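Local coordinates for putative aminopeptidase (Leishmania major, PDB 5NTH), which probably acts as a manganese-dependent M17 leucyl aminopeptidase, removing amino acids from the N-termini of peptides, and is here complexed with actinonin, at residues T248-D253 against V399-G404. Residues are numbered along the deposited sequence; the frame is centred on the assembly and turned at random.
Sequences TVIKGD and VYYATG
Tyr401 sets its hydroxyl against Thr248 and the CD1-CE1 side of its ring against the end of Ile250, both at an oblique angle; this aromatic side chain supplies the helix's share of the contact, while Thr248 and Ile250 reach out from the strand. The backbones stay well separated: even the closest pair of CA atoms, those of Ile250 and Tyr401, is 10.3 Å apart. With CG anti to the backbone N (chi1 -179°), the ring is carried out from the helix to meet the strand. Its outer end comes against Thr248, where the hydroxyl OH of Tyr401 lies 3.0 Å from the methyl CG2 and 3.2 Å from CB of that threonine. The approach is tighter than an ordinary carbon-oxygen contact, so its exact closeness is doubtful at this resolution; no hydrogen bond passes between the two segments. Further down the ring, the terminal methyl of Ile250 reaches one flank, CD1 standing 3.9 Å from CE1 of Tyr401.

The setting is the alpha/beta catalytic domain of the M17 family, in which helices pack on a central mixed sheet. Strand 246-251 is its outermost member on one side within this chain, pairing antiparallel with strand 275-282 through backbone hydrogen bonds that join Thr248 with Thr278 and Ile250 with Leu276. Alternation along the strand turns Thr248 and Ile250 toward helix 391-404, while Val249 between them points away. Thr278 on the adjoining strand also touches Tyr401, and Tyr260 packs against both Ile250 and Tyr401. Deeper in the sheet, Val399 and Ala402 of the same helix rest on Val296 of strand 291-300.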
loop_
_atom_site.group_PDB
_atom_site.type_symbol
_atom_site.label_atom_id
_atom_site.label_comp_id
_atom_site.label_asym_id
_atom_site.label_seq_id
_atom_site.Cartn_x
_atom_site.Cartn_y
_atom_site.Cartn_z
ATOM N N THR A 248 -7.008 -34.830 -30.037
ATOM C CA THR A 248 -6.150 -35.428 -29.006
ATOM C C THR A 248 -6.343 -34.671 -27.699
ATOM O O THR A 248 -6.219 -33.446 -27.669
ATOM C CB THR A 248 -4.668 -35.383 -29.421
ATOM O OG1 THR A 248 -4.508 -36.088 -30.670
ATOM C CG2 THR A 248 -3.771 -36.001 -28.315
ATOM N N VAL A 249 -6.666 -35.398 -26.635
ATOM C CA VAL A 249 -6.860 -34.806 -25.308
ATOM C C VAL A 249 -5.912 -35.470 -24.354
ATOM O O VAL A 249 -5.925 -36.683 -24.246
ATOM C CB VAL A 249 -8.277 -35.070 -24.767
ATOM C CG1 VAL A 249 -8.457 -34.456 -23.386
ATOM C CG2 VAL A 249 -9.331 -34.522 -25.715
ATOM N N ILE A 250 -5.112 -34.701 -23.631
ATOM C CA ILE A 250 -4.366 -35.257 -22.486
ATOM C C ILE A 250 -4.949 -34.619 -21.241
ATOM O O ILE A 250 -4.999 -33.400 -21.158
ATOM C CB ILE A 250 -2.841 -35.027 -22.615
ATOM C CG1 ILE A 250 -2.337 -35.606 -23.961
ATOM C CG2 ILE A 250 -2.086 -35.682 -21.440
ATOM C CD1 ILE A 250 -1.030 -35.032 -24.438
ATOM N N LYS A 251 -5.411 -35.427 -20.293
ATOM C CA LYS A 251 -6.180 -34.906 -19.146
ATOM C C LYS A 251 -5.590 -35.315 -17.788
ATOM O O LYS A 251 -5.163 -36.452 -17.622
ATOM C CB LYS A 251 -7.631 -35.390 -19.243
ATOM C CG LYS A 251 -8.553 -34.940 -18.113
ATOM C CD LYS A 251 -9.972 -35.516 -18.284
ATOM C CE LYS A 251 -10.816 -35.462 -16.994
ATOM N NZ LYS A 251 -12.290 -35.688 -17.190
ATOM N N GLY A 252 -5.575 -34.367 -16.839
ATOM C CA GLY A 252 -5.348 -34.641 -15.418
ATOM C C GLY A 252 -4.025 -35.319 -15.141
ATOM O O GLY A 252 -2.998 -34.754 -15.449
ATOM N N ASP A 253 -4.055 -36.526 -14.575
ATOM C CA ASP A 253 -2.821 -37.306 -14.292
ATOM C C ASP A 253 -2.067 -37.750 -15.542
ATOM O O ASP A 253 -0.855 -37.914 -15.496
ATOM C CB ASP A 253 -3.106 -38.517 -13.372
ATOM C CG ASP A 253 -3.710 -38.099 -12.003
ATOM O OD1 ASP A 253 -3.834 -36.884 -11.687
ATOM O OD2 ASP A 253 -4.068 -39.006 -11.226
ATOM N N VAL A 399 2.930 -25.313 -26.660
ATOM C CA VAL A 399 3.663 -25.131 -27.875
ATOM C C VAL A 399 4.567 -26.340 -28.123
ATOM O O VAL A 399 4.692 -26.773 -29.273
ATOM C CB VAL A 399 4.405 -23.797 -27.926
ATOM C CG1 VAL A 399 3.400 -22.656 -27.854
ATOM C CG2 VAL A 399 5.478 -23.687 -26.839
ATOM N N TYR A 400 5.125 -26.937 -27.067
ATOM C CA TYR A 400 5.916 -28.144 -27.244
ATOM C C TYR A 400 5.057 -29.263 -27.823
ATOM O O TYR A 400 5.416 -29.883 -28.810
ATOM C CB TYR A 400 6.624 -28.608 -25.971
ATOM C CG TYR A 400 7.526 -29.755 -26.300
ATOM C CD1 TYR A 400 8.826 -29.547 -26.786
ATOM C CD2 TYR A 400 7.043 -31.064 -26.245
ATOM C CE1 TYR A 400 9.643 -30.632 -27.150
ATOM C CE2 TYR A 400 7.837 -32.155 -26.610
ATOM C CZ TYR A 400 9.136 -31.940 -27.059
ATOM O OH TYR A 400 9.896 -33.014 -27.426
ATOM N N TYR A 401 3.914 -29.524 -27.228
ATOM C CA TYR A 401 2.983 -30.485 -27.839
ATOM C C TYR A 401 2.746 -30.247 -29.328
ATOM O O TYR A 401 2.739 -31.175 -30.114
ATOM C CB TYR A 401 1.609 -30.468 -27.184
ATOM C CG TYR A 401 0.721 -31.491 -27.843
ATOM C CD1 TYR A 401 0.758 -32.801 -27.422
ATOM C CD2 TYR A 401 -0.100 -31.170 -28.939
ATOM C CE1 TYR A 401 -0.010 -33.782 -28.026
ATOM C CE2 TYR A 401 -0.877 -32.149 -29.561
ATOM C CZ TYR A 401 -0.828 -33.467 -29.092
ATOM O OH TYR A 401 -1.553 -34.500 -29.658
ATOM N N ALA A 402 2.487 -29.004 -29.689
ATOM C CA ALA A 402 2.062 -28.673 -31.037
ATOM C C ALA A 402 3.228 -28.759 -32.001
ATOM O O ALA A 402 3.031 -29.107 -33.164
ATOM C CB ALA A 402 1.456 -27.295 -31.078
ATOM N N THR A 403 4.435 -28.460 -31.517
ATOM C CA THR A 403 5.630 -28.480 -32.377
ATOM C C THR A 403 6.403 -29.765 -32.353
ATOM O O THR A 403 7.124 -30.021 -33.289
ATOM C CB THR A 403 6.630 -27.375 -32.030
ATOM O OG1 THR A 403 7.048 -27.473 -30.656
ATOM C CG2 THR A 403 6.017 -26.057 -32.307
ATOM N N GLY A 404 6.272 -30.545 -31.285
ATOM C CA GLY A 404 7.059 -31.759 -31.103
ATOM C C GLY A 404 6.331 -33.070 -30.876
ATOM O O GLY A 404 6.967 -34.101 -30.801
#